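Xyloglucan-specific endo-beta-1,4-glucanase BoGH9A (Bacteroides ovatus, PDB 6DHT) cleaves the beta-1,4-linked glucan backbone of xyloglucan from within the chain, releasing xyloglucan oligosaccharides for a gut bacterium. Local coordinates at residues A[24-29]-A[466-471]; A[166-171]-A[176-181]; A[305-310]-A[340-345]; A[368-373]-A[409-414]. All coordinates share one frame; numbering follows the deposited sequence.

Contact 1: A[24-29]-A[466-471]; sequences GYYPNQ and NAYRNM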
# COMPACT_ATOMS: atom_id res chain seq x y z
N GLY A 24 2.77 17.25 -10.37
CA GLY A 24 3.51 18.49 -10.22
C GLY A 24 4.51 18.40 -9.08
O GLY A 24 4.89 17.30 -8.65
N TYR A 25 4.94 19.56 -8.60
CA TYR A 25 6.05 19.66 -7.66
C TYR A 25 5.78 20.60 -6.52
O TYR A 25 5.12 21.63 -6.70
CB TYR A 25 7.31 20.18 -8.37
CG TYR A 25 7.67 19.37 -9.56
CD1 TYR A 25 8.45 18.22 -9.45
CD2 TYR A 25 7.27 19.77 -10.83
CE1 TYR A 25 8.77 17.46 -10.56
CE2 TYR A 25 7.59 19.02 -11.93
CZ TYR A 25 8.34 17.87 -11.80
OH TYR A 25 8.67 17.11 -12.89
N TYR A 26 6.27 20.26 -5.34
CA TYR A 26 6.22 21.21 -4.23
C TYR A 26 7.22 22.34 -4.49
O TYR A 26 8.24 22.11 -5.14
CB TYR A 26 6.56 20.54 -2.88
CG TYR A 26 5.52 19.53 -2.43
CD1 TYR A 26 4.41 19.91 -1.70
CD2 TYR A 26 5.63 18.20 -2.80
CE1 TYR A 26 3.44 18.99 -1.31
CE2 TYR A 26 4.67 17.26 -2.41
CZ TYR A 26 3.58 17.67 -1.71
OH TYR A 26 2.64 16.72 -1.37
N PRO A 27 6.94 23.54 -3.94
CA PRO A 27 7.84 24.67 -4.23
C PRO A 27 9.32 24.42 -3.91
O PRO A 27 10.17 24.88 -4.67
CB PRO A 27 7.28 25.78 -3.35
CG PRO A 27 5.83 25.50 -3.28
CD PRO A 27 5.76 23.98 -3.17
N ASN A 28 9.61 23.71 -2.82
CA ASN A 28 11.00 23.46 -2.45
C ASN A 28 11.52 22.10 -2.85
O ASN A 28 12.62 21.73 -2.47
CB ASN A 28 11.20 23.66 -0.96
CG ASN A 28 11.08 25.11 -0.56
OD1 ASN A 28 11.49 26.01 -1.31
ND2 ASN A 28 10.49 25.35 0.60
N GLN A 29 10.74 21.37 -3.65
CA GLN A 29 11.15 20.05 -4.11
C GLN A 29 12.22 20.12 -5.18
O GLN A 29 12.31 21.12 -5.90
CB GLN A 29 9.92 19.31 -4.68
CG GLN A 29 10.07 17.81 -4.79
CD GLN A 29 8.89 17.17 -5.50
OE1 GLN A 29 7.77 17.69 -5.44
NE2 GLN A 29 9.12 16.06 -6.18
N ASN A 466 15.25 11.20 -1.85
CA ASN A 466 15.14 9.98 -2.61
C ASN A 466 13.74 9.33 -2.58
O ASN A 466 13.31 8.69 -3.53
CB ASN A 466 16.27 9.01 -2.23
CG ASN A 466 17.56 9.34 -2.94
OD1 ASN A 466 17.72 8.96 -4.10
ND2 ASN A 466 18.47 10.03 -2.27
N ALA A 467 13.01 9.53 -1.48
CA ALA A 467 11.65 9.06 -1.38
C ALA A 467 10.77 9.80 -2.38
O ALA A 467 9.95 9.19 -3.07
CB ALA A 467 11.12 9.21 0.02
N TYR A 468 10.94 11.11 -2.50
CA TYR A 468 10.19 11.88 -3.51
C TYR A 468 10.55 11.44 -4.93
O TYR A 468 9.69 11.42 -5.79
CB TYR A 468 10.39 13.40 -3.36
CG TYR A 468 9.67 14.04 -2.20
CD1 TYR A 468 8.31 14.37 -2.28
CD2 TYR A 468 10.36 14.43 -1.06
CE1 TYR A 468 7.65 15.00 -1.22
CE2 TYR A 468 9.70 15.04 0.00
CZ TYR A 468 8.36 15.35 -0.09
OH TYR A 468 7.74 15.97 0.98
N ARG A 469 11.81 11.07 -5.15
CA ARG A 469 12.21 10.60 -6.49
C ARG A 469 11.43 9.35 -6.90
O ARG A 469 10.99 9.22 -8.05
CB ARG A 469 13.71 10.33 -6.57
CG ARG A 469 14.56 11.57 -6.47
CD ARG A 469 16.05 11.25 -6.38
NE ARG A 469 16.86 12.46 -6.29
CZ ARG A 469 18.13 12.48 -5.86
NH1 ARG A 469 18.73 11.36 -5.49
NH2 ARG A 469 18.79 13.62 -5.82
N ASN A 470 11.25 8.41 -5.97
CA ASN A 470 10.51 7.20 -6.26
C ASN A 470 9.04 7.51 -6.51
O ASN A 470 8.40 6.87 -7.36
CB ASN A 470 10.64 6.17 -5.13
CG ASN A 470 11.85 5.30 -5.27
OD1 ASN A 470 12.74 5.58 -6.06
ND2 ASN A 470 11.93 4.24 -4.47
N MET A 471 8.48 8.46 -5.77
CA MET A 471 7.12 8.92 -6.07
C MET A 471 7.02 9.52 -7.49
O MET A 471 6.06 9.23 -8.21
CB MET A 471 6.58 9.88 -4.99
CG MET A 471 5.15 10.32 -5.25
SD MET A 471 3.95 8.93 -5.30
CE MET A 471 3.80 8.74 -3.57

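Contact 2: A[166-171]-A[176-181]; sequences WYDAGD and IVNSGY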
# COMPACT_ATOMS: atom_id res chain seq x y z
N TRP A 166 -13.14 -5.37 3.09
CA TRP A 166 -12.91 -4.98 1.70
C TRP A 166 -12.75 -6.18 0.76
O TRP A 166 -12.17 -7.18 1.14
CB TRP A 166 -11.63 -4.16 1.56
CG TRP A 166 -11.50 -2.97 2.47
CD1 TRP A 166 -12.34 -1.91 2.57
CD2 TRP A 166 -10.42 -2.73 3.38
NE1 TRP A 166 -11.86 -1.02 3.51
CE2 TRP A 166 -10.68 -1.50 4.02
CE3 TRP A 166 -9.26 -3.42 3.72
CZ2 TRP A 166 -9.81 -0.95 4.95
CZ3 TRP A 166 -8.40 -2.87 4.64
CH2 TRP A 166 -8.68 -1.65 5.24
N TYR A 167 -13.17 -6.02 -0.49
CA TYR A 167 -12.66 -6.88 -1.54
C TYR A 167 -11.14 -6.71 -1.58
O TYR A 167 -10.62 -5.59 -1.50
CB TYR A 167 -13.23 -6.49 -2.88
CG TYR A 167 -14.72 -6.62 -3.03
CD1 TYR A 167 -15.38 -7.79 -2.72
CD2 TYR A 167 -15.48 -5.54 -3.52
CE1 TYR A 167 -16.75 -7.89 -2.88
CE2 TYR A 167 -16.84 -5.64 -3.66
CZ TYR A 167 -17.46 -6.82 -3.35
OH TYR A 167 -18.83 -6.93 -3.48
N ASP A 168 -10.41 -7.80 -1.74
CA ASP A 168 -8.95 -7.75 -1.70
C ASP A 168 -8.33 -6.94 -2.83
O ASP A 168 -7.31 -6.26 -2.64
CB ASP A 168 -8.38 -9.15 -1.77
CG ASP A 168 -6.94 -9.21 -1.32
OD1 ASP A 168 -6.63 -8.73 -0.20
OD2 ASP A 168 -6.12 -9.78 -2.06
N ALA A 169 -8.86 -7.07 -4.05
CA ALA A 169 -8.08 -6.69 -5.20
C ALA A 169 -8.96 -6.68 -6.44
O ALA A 169 -10.09 -6.18 -6.40
CB ALA A 169 -6.93 -7.69 -5.35
N GLY A 170 -8.46 -7.23 -7.54
CA GLY A 170 -9.28 -7.38 -8.72
C GLY A 170 -10.34 -8.45 -8.58
O GLY A 170 -11.23 -8.54 -9.45
N ASP A 171 -10.24 -9.28 -7.54
CA ASP A 171 -11.22 -10.32 -7.17
C ASP A 171 -12.06 -9.88 -5.96
O ASP A 171 -11.79 -8.83 -5.34
CB ASP A 171 -10.53 -11.65 -6.87
CG ASP A 171 -9.67 -11.62 -5.64
OD1 ASP A 171 -8.73 -10.77 -5.63
OD2 ASP A 171 -9.92 -12.45 -4.74
N ILE A 176 -7.32 -12.50 5.40
CA ILE A 176 -6.84 -11.95 6.66
C ILE A 176 -5.36 -11.51 6.60
O ILE A 176 -4.99 -10.45 7.12
CB ILE A 176 -7.03 -12.99 7.80
CG1 ILE A 176 -8.51 -13.12 8.19
CG2 ILE A 176 -6.23 -12.57 9.03
CD1 ILE A 176 -9.13 -11.88 8.84
N VAL A 177 -4.51 -12.29 5.95
CA VAL A 177 -3.10 -11.93 5.88
C VAL A 177 -2.95 -10.60 5.17
O VAL A 177 -2.32 -9.65 5.69
CB VAL A 177 -2.28 -13.03 5.20
CG1 VAL A 177 -0.91 -12.55 4.77
CG2 VAL A 177 -2.15 -14.22 6.15
N ASN A 178 -3.54 -10.48 3.99
CA ASN A 178 -3.30 -9.29 3.20
C ASN A 178 -3.98 -8.07 3.80
O ASN A 178 -3.39 -6.98 3.82
CB ASN A 178 -3.78 -9.51 1.77
CG ASN A 178 -3.13 -8.55 0.82
OD1 ASN A 178 -1.92 -8.33 0.89
ND2 ASN A 178 -3.92 -7.94 -0.04
N SER A 179 -5.18 -8.21 4.33
CA SER A 179 -5.85 -7.03 4.85
C SER A 179 -5.28 -6.61 6.21
O SER A 179 -5.21 -5.42 6.47
CB SER A 179 -7.38 -7.19 4.86
OG SER A 179 -7.80 -8.15 5.80
N GLY A 180 -4.84 -7.57 7.02
CA GLY A 180 -4.18 -7.29 8.27
C GLY A 180 -2.88 -6.55 8.04
O GLY A 180 -2.60 -5.55 8.71
N TYR A 181 -2.08 -7.04 7.11
CA TYR A 181 -0.84 -6.37 6.71
C TYR A 181 -1.12 -4.95 6.22
O TYR A 181 -0.42 -3.97 6.58
CB TYR A 181 -0.17 -7.14 5.56
CG TYR A 181 0.83 -6.29 4.86
CD1 TYR A 181 2.10 -6.07 5.39
CD2 TYR A 181 0.50 -5.67 3.68
CE1 TYR A 181 3.01 -5.24 4.72
CE2 TYR A 181 1.37 -4.85 3.02
CZ TYR A 181 2.63 -4.63 3.55
OH TYR A 181 3.53 -3.82 2.87

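Contact 3: A[305-310]-A[340-345]; sequences AWAEKH and DEFFWA. With CA (calcium ion), chain C.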
# COMPACT_ATOMS: atom_id res chain seq x y z
N ALA A 305 -1.96 -16.57 21.26
CA ALA A 305 -1.95 -17.84 21.98
C ALA A 305 -2.16 -19.02 21.03
O ALA A 305 -1.42 -20.01 21.08
CB ALA A 305 -2.99 -17.83 23.06
N TRP A 306 -3.15 -18.91 20.14
CA TRP A 306 -3.38 -19.98 19.18
C TRP A 306 -2.15 -20.20 18.32
O TRP A 306 -1.74 -21.33 18.10
CB TRP A 306 -4.60 -19.66 18.30
CG TRP A 306 -5.00 -20.78 17.37
CD1 TRP A 306 -6.01 -21.70 17.57
CD2 TRP A 306 -4.42 -21.11 16.10
NE1 TRP A 306 -6.08 -22.55 16.50
CE2 TRP A 306 -5.11 -22.22 15.59
CE3 TRP A 306 -3.37 -20.57 15.36
CZ2 TRP A 306 -4.79 -22.80 14.37
CZ3 TRP A 306 -3.05 -21.14 14.16
CH2 TRP A 306 -3.76 -22.25 13.66
N ALA A 307 -1.53 -19.12 17.84
CA ALA A 307 -0.36 -19.25 17.01
C ALA A 307 0.82 -19.93 17.73
O ALA A 307 1.60 -20.67 17.11
CB ALA A 307 0.06 -17.88 16.50
N GLU A 308 0.99 -19.63 19.01
CA GLU A 308 2.02 -20.29 19.82
C GLU A 308 1.82 -21.80 19.85
O GLU A 308 2.78 -22.56 19.78
CB GLU A 308 2.00 -19.76 21.25
CG GLU A 308 2.67 -18.43 21.45
CD GLU A 308 2.64 -18.02 22.91
OE1 GLU A 308 1.53 -17.85 23.45
OE2 GLU A 308 3.73 -17.88 23.51
N LYS A 309 0.56 -22.22 19.95
CA LYS A 309 0.24 -23.65 19.98
C LYS A 309 0.41 -24.30 18.61
O LYS A 309 0.69 -25.49 18.51
CB LYS A 309 -1.19 -23.88 20.49
CG LYS A 309 -1.41 -23.43 21.93
CD LYS A 309 -2.71 -23.97 22.49
CE LYS A 309 -3.36 -22.98 23.46
NZ LYS A 309 -4.21 -21.94 22.76
N HIS A 310 0.25 -23.51 17.55
CA HIS A 310 0.32 -24.03 16.18
C HIS A 310 1.27 -23.24 15.28
O HIS A 310 0.86 -22.71 14.24
CB HIS A 310 -1.08 -24.02 15.55
CG HIS A 310 -2.11 -24.72 16.37
ND1 HIS A 310 -2.86 -24.09 17.34
CD2 HIS A 310 -2.54 -26.00 16.34
CE1 HIS A 310 -3.69 -24.95 17.89
NE2 HIS A 310 -3.52 -26.12 17.30
N ASP A 340 8.72 -13.49 11.06
CA ASP A 340 8.47 -12.05 10.95
C ASP A 340 7.10 -11.65 11.47
O ASP A 340 6.94 -10.58 12.08
CB ASP A 340 8.66 -11.55 9.51
CG ASP A 340 7.92 -12.40 8.48
OD1 ASP A 340 8.33 -13.56 8.24
OD2 ASP A 340 6.94 -11.90 7.87
N GLU A 341 6.10 -12.51 11.28
CA GLU A 341 4.77 -12.27 11.82
C GLU A 341 4.80 -12.42 13.36
O GLU A 341 4.15 -11.67 14.07
CB GLU A 341 3.74 -13.22 11.17
CG GLU A 341 3.40 -12.90 9.69
CD GLU A 341 4.41 -13.44 8.69
OE1 GLU A 341 5.37 -14.14 9.08
OE2 GLU A 341 4.26 -13.16 7.47
N PHE A 342 5.55 -13.41 13.86
CA PHE A 342 5.74 -13.51 15.31
C PHE A 342 6.41 -12.23 15.84
O PHE A 342 5.98 -11.68 16.85
CB PHE A 342 6.57 -14.76 15.66
CG PHE A 342 5.75 -16.02 15.87
CD1 PHE A 342 4.91 -16.13 16.95
CD2 PHE A 342 5.84 -17.06 14.98
CE1 PHE A 342 4.16 -17.27 17.16
CE2 PHE A 342 5.09 -18.22 15.18
CZ PHE A 342 4.25 -18.31 16.28
N PHE A 343 7.41 -11.73 15.12
CA PHE A 343 8.11 -10.52 15.56
C PHE A 343 7.18 -9.33 15.61
O PHE A 343 7.13 -8.58 16.59
CB PHE A 343 9.29 -10.21 14.66
CG PHE A 343 9.97 -8.92 14.99
CD1 PHE A 343 10.73 -8.83 16.13
CD2 PHE A 343 9.88 -7.81 14.16
CE1 PHE A 343 11.38 -7.67 16.46
CE2 PHE A 343 10.52 -6.65 14.48
CZ PHE A 343 11.28 -6.57 15.63
N TRP A 344 6.42 -9.14 14.53
CA TRP A 344 5.51 -8.00 14.47
C TRP A 344 4.42 -8.11 15.55
O TRP A 344 4.19 -7.17 16.32
CB TRP A 344 4.93 -7.84 13.04
CG TRP A 344 3.93 -6.74 12.95
CD1 TRP A 344 3.95 -5.55 13.61
CD2 TRP A 344 2.72 -6.74 12.17
NE1 TRP A 344 2.83 -4.81 13.31
CE2 TRP A 344 2.07 -5.50 12.41
CE3 TRP A 344 2.14 -7.65 11.28
CZ2 TRP A 344 0.85 -5.17 11.82
CZ3 TRP A 344 0.93 -7.31 10.68
CH2 TRP A 344 0.30 -6.08 10.96
N ALA A 345 3.78 -9.28 15.65
CA ALA A 345 2.76 -9.47 16.67
C ALA A 345 3.26 -9.31 18.11
O ALA A 345 2.63 -8.65 18.90
CB ALA A 345 2.09 -10.84 16.51
CA CA C . 6.44 -14.19 6.82
O HOH W 1 8.07 -14.93 5.13

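Contact 4: A[368-373]-A[409-414]; sequences QIYTAP and LKYADK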
# COMPACT_ATOMS: atom_id res chain seq x y z
N GLN A 368 17.72 -9.62 11.50
CA GLN A 368 19.14 -9.29 11.53
C GLN A 368 19.43 -8.13 10.57
O GLN A 368 20.41 -7.40 10.74
CB GLN A 368 19.99 -10.52 11.19
CG GLN A 368 19.88 -11.68 12.20
CD GLN A 368 20.15 -11.26 13.64
OE1 GLN A 368 21.12 -10.55 13.93
NE2 GLN A 368 19.30 -11.71 14.55
N ILE A 369 18.56 -7.95 9.58
CA ILE A 369 18.72 -6.93 8.54
C ILE A 369 17.37 -6.23 8.32
O ILE A 369 16.33 -6.78 8.69
CB ILE A 369 19.20 -7.62 7.26
CG1 ILE A 369 19.69 -6.61 6.22
CG2 ILE A 369 18.09 -8.50 6.69
CD1 ILE A 369 20.25 -7.27 4.96
N TYR A 370 17.37 -5.01 7.77
CA TYR A 370 16.13 -4.35 7.39
C TYR A 370 15.74 -4.74 5.95
O TYR A 370 16.59 -4.73 5.06
CB TYR A 370 16.24 -2.83 7.47
CG TYR A 370 14.95 -2.16 7.08
CD1 TYR A 370 13.96 -1.90 8.02
CD2 TYR A 370 14.69 -1.83 5.74
CE1 TYR A 370 12.76 -1.32 7.65
CE2 TYR A 370 13.50 -1.26 5.38
CZ TYR A 370 12.53 -1.01 6.32
OH TYR A 370 11.33 -0.42 5.99
N THR A 371 14.47 -5.10 5.75
CA THR A 371 13.91 -5.31 4.42
C THR A 371 12.61 -4.55 4.38
O THR A 371 11.95 -4.40 5.40
CB THR A 371 13.63 -6.79 4.14
OG1 THR A 371 12.81 -7.32 5.18
CG2 THR A 371 14.92 -7.58 4.07
N ALA A 372 12.22 -4.07 3.20
CA ALA A 372 11.00 -3.27 3.07
C ALA A 372 9.80 -4.13 3.42
O ALA A 372 9.84 -5.36 3.30
CB ALA A 372 10.88 -2.75 1.64
N PRO A 373 8.70 -3.49 3.86
CA PRO A 373 7.49 -4.24 4.18
C PRO A 373 6.84 -4.90 2.95
O PRO A 373 6.94 -4.38 1.84
CB PRO A 373 6.58 -3.18 4.82
CG PRO A 373 7.03 -1.89 4.22
CD PRO A 373 8.53 -2.04 4.08
N LEU A 409 19.29 2.15 8.33
CA LEU A 409 20.17 3.12 7.68
C LEU A 409 21.15 2.44 6.73
O LEU A 409 21.53 3.03 5.71
CB LEU A 409 20.91 3.94 8.72
CG LEU A 409 19.96 4.79 9.55
CD1 LEU A 409 20.77 5.63 10.52
CD2 LEU A 409 19.06 5.69 8.70
N LYS A 410 21.56 1.23 7.06
CA LYS A 410 22.43 0.45 6.19
C LYS A 410 21.70 0.14 4.89
O LYS A 410 22.28 0.24 3.80
CB LYS A 410 22.83 -0.86 6.85
CG LYS A 410 23.95 -0.74 7.85
CD LYS A 410 24.39 -2.14 8.29
CE LYS A 410 25.33 -2.07 9.48
NZ LYS A 410 25.54 -3.40 10.12
N TYR A 411 20.44 -0.26 5.02
CA TYR A 411 19.59 -0.52 3.87
C TYR A 411 19.43 0.75 3.05
O TYR A 411 19.60 0.70 1.82
CB TYR A 411 18.22 -1.05 4.33
CG TYR A 411 17.12 -0.96 3.30
CD1 TYR A 411 16.34 0.17 3.23
CD2 TYR A 411 16.84 -2.01 2.47
CE1 TYR A 411 15.31 0.27 2.32
CE2 TYR A 411 15.82 -1.92 1.55
CZ TYR A 411 15.06 -0.78 1.49
OH TYR A 411 14.04 -0.70 0.56
N ALA A 412 19.13 1.87 3.70
CA ALA A 412 18.84 3.13 3.01
C ALA A 412 20.06 3.63 2.25
O ALA A 412 19.96 4.09 1.12
CB ALA A 412 18.37 4.18 3.98
N ASP A 413 21.22 3.54 2.87
CA ASP A 413 22.44 4.01 2.22
C ASP A 413 22.71 3.21 0.96
O ASP A 413 23.15 3.77 -0.05
CB ASP A 413 23.64 3.91 3.17
CG ASP A 413 23.54 4.88 4.33
OD1 ASP A 413 22.74 5.84 4.26
OD2 ASP A 413 24.28 4.70 5.32
N LYS A 414 22.44 1.92 1.00
CA LYS A 414 22.67 1.06 -0.16
C LYS A 414 21.68 1.41 -1.28
O LYS A 414 22.05 1.49 -2.45
CB LYS A 414 22.55 -0.41 0.24
CG LYS A 414 23.23 -1.38 -0.71
CD LYS A 414 23.15 -2.83 -0.20
CE LYS A 414 23.84 -3.02 1.15
NZ LYS A 414 25.27 -2.57 1.13

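Contact 1: A[24-29]-A[466-471]
The phenol oxygen of Y26 is gripped twice, by the carboxylate of D565 and by the backbone N-H of L104, and the ring behind it lies against Y468 of helix 461-474. One corner of the Y468 ring does the touching: its CE1 comes to 3.9 Å from CE2 of Y26 and 4.1 Å from CD2 of Y26. The two side chains cross at about a right angle and form an oblique aromatic pair, with planes 67° apart and centroids 6.0 Å apart. At its own far end Y468 OH bonds to the carbonyl oxygen of L564, so both tyrosines are tied to adjacent residues of helix 551-567.

Beside this pair sits Q29. Its CG is anti to the backbone N (chi1 -162°) and the chain runs on extended, which carries the amide to Y468, with NE2 4.1 Å from CB of Y468. The other end of the amide turns back into its own loop: Q29 OE1 accepts from Y26 N at 3.0 Å, nearly straight at 163°. With the backbone bond from Q29 N to Y26 O (3.0 Å), the type I turn is closed twice between Y26 and Q29. Cutting Q29 back to an alanine is likely to leave the Y26 N-H without this acceptor and open a gap beside Y468.

This is where the N-terminal Ig-like domain leans on the GH9 catalytic domain. The two segments bury 123 Å² through van der Waals contact, with no hydrogen bond between them; the polar ends of the tyrosines find their partners elsewhere, so the ring orientations are probably set by those outside anchors.

Contact 2: A[166-171]-A[176-181]
N178, in the first turn of helix 176-192, carries the polar link to D168. Its CG stands anti to the backbone N (chi1 -159°), which sends the amide out from the helix, and ND2 gives a hydrogen bond to D168 OD1 at 2.8 Å. The bond is almost straight at 173°. The acceptor lies in the amide plane of N178, whereas the donor meets OD1 on its syn side, 25° out of the carboxylate plane; the two flat groups are steeply turned against each other.

Next along the helix, S179 makes a looser van der Waals approach: its CB lies 4.4 Å from CE3 of W166, oblique to the indole. The hydroxyl of S179 is hydrogen-bonded to the carbonyl oxygen of Y175, and the indole N-H of W166 goes to E217.

The 166-171 loop contains the DAGD motif of GH9 enzymes, whose last residue, D171, is the predicted nucleophile, and the side chain of D168 comes within about 6 Å of that of E548, the predicted proton donor. Both carboxylate oxygens of D168 are engaged, OD1 by N178 and OD2 by the hydroxyl of Y333, while N178 ND2 has a second acceptor in OD1 of N552. In this buried place the bonds would be expected to restrain the rotation of the D168 carboxylate, consistent with a second-shell role for N178 close to the predicted proton donor.

Contact 3: A[305-310]-A[340-345]
F342 points the edge of its ring at the backbone of A307. The carbonyl oxygen of A307 lies in the ring plane, 3.6 Å from CZ of F342, so the electropositive rim rather than a pi face meets the oxygen. Alongside, CE1 of the same ring reaches 4.2 Å from CB of A307. A chi1 of -89° turns the F342 ring so that its end comes nearer to helix 292-309, although its CB does not point there.

Just past the end of helix 292-309, H310 folds back over W306. ND1 of H310 sits 3.4 Å above the centre of the W306 indole and donates to O of W306 at 3.1 Å, with the acceptor near the imidazole plane. This side-chain bond accompanies the end of the helix, where the backbone bonds of H310 N to W306 O and A307 O are weak.

On the 340-345 side, the two residues before F342 hold a calcium ion. D340 and E341 each bind it through both carboxylate oxygens, at 2.4 Å for D340 OD1 and 2.5 Å for E341 OE1. A water, together with D335, the carbonyl of H337 and the carbonyl of G376, completes the site.

F342 thus joins helix 339-353 to helix 292-309 within the (alpha/alpha)6 barrel of the GH9 domain. L269 of helix 265-281 touches both A307 and F342, Y304 of helix 292-309 packs on F342, and K365 adds a cation-pi contact to its ring.

Contact 4: A[368-373]-A[409-414]
Two extended first torsions bring the rings of Y370 and Y411 together: in each residue CG is anti to the backbone N, at chi1 180° in Y370 and 162° in Y411. Each ring is thereby sent out toward the other segment, and the residues come close enough for CB of Y370 to lie 4.1 Å from CB of Y411. The result is an edge-to-face pair, with centroids 5.0 Å apart and planes at 61°. Y370 supplies the edge. Its CD2 sits over one face of Y411, displaced from the centre toward the rim, 3.6 Å from CG of Y411, while its CE2 follows the same face at 3.8 Å from CD1 of Y411.

The contact ties the loop between helices 356-364 and 379-386 to helix 395-416, part of the helical barrel that makes up the GH9 catalytic domain. A few residues further on, this loop supplies the carbonyl of G376 to a calcium site. The ring of Y370 is packed on A380, I383 and F384 of helix 379-386, and its hydroxyl bonds to S450 of helix 439-458.

Y411 also reaches along the loop beyond Y370: its OH comes to 3.9 Å from CB of A372, and the carbonyl oxygen of Y370 lies 3.8 Å from CD2 of Y411. With a serine in place of Y411 the edge of Y370 is likely to lose the face it rests on, and a gap would probably open beside A372. The hydroxyl of Y411 is also hydrogen-bonded to a di(hydroxyethyl)ether molecule, probably from the crystallisation liquor.

Overall arrangement
Contact 2 holds the predicted nucleophile, D171, and G180 and Y181, at the end of its helical segment, touch two of the other contacts. G180 O lies 3.7 Å from CH2 of W344 in contact 3, and Y181 OH lies 3.5 Å from C of P373 in contact 4, so helix 176-192, which meets the predicted catalytic loop in contact 2, packs on both. Contacts 3 and 4 do not touch, their nearest atoms being about 7 Å apart, but the calcium bound in contact 3 also takes G376, just beyond segment 368-373. Contact 1, at the domain boundary, comes nearest to contact 4 (about 7 Å between nearest atoms, no touch); its centre is 29 Å from that of contact 2 and 39 Å from that of contact 3.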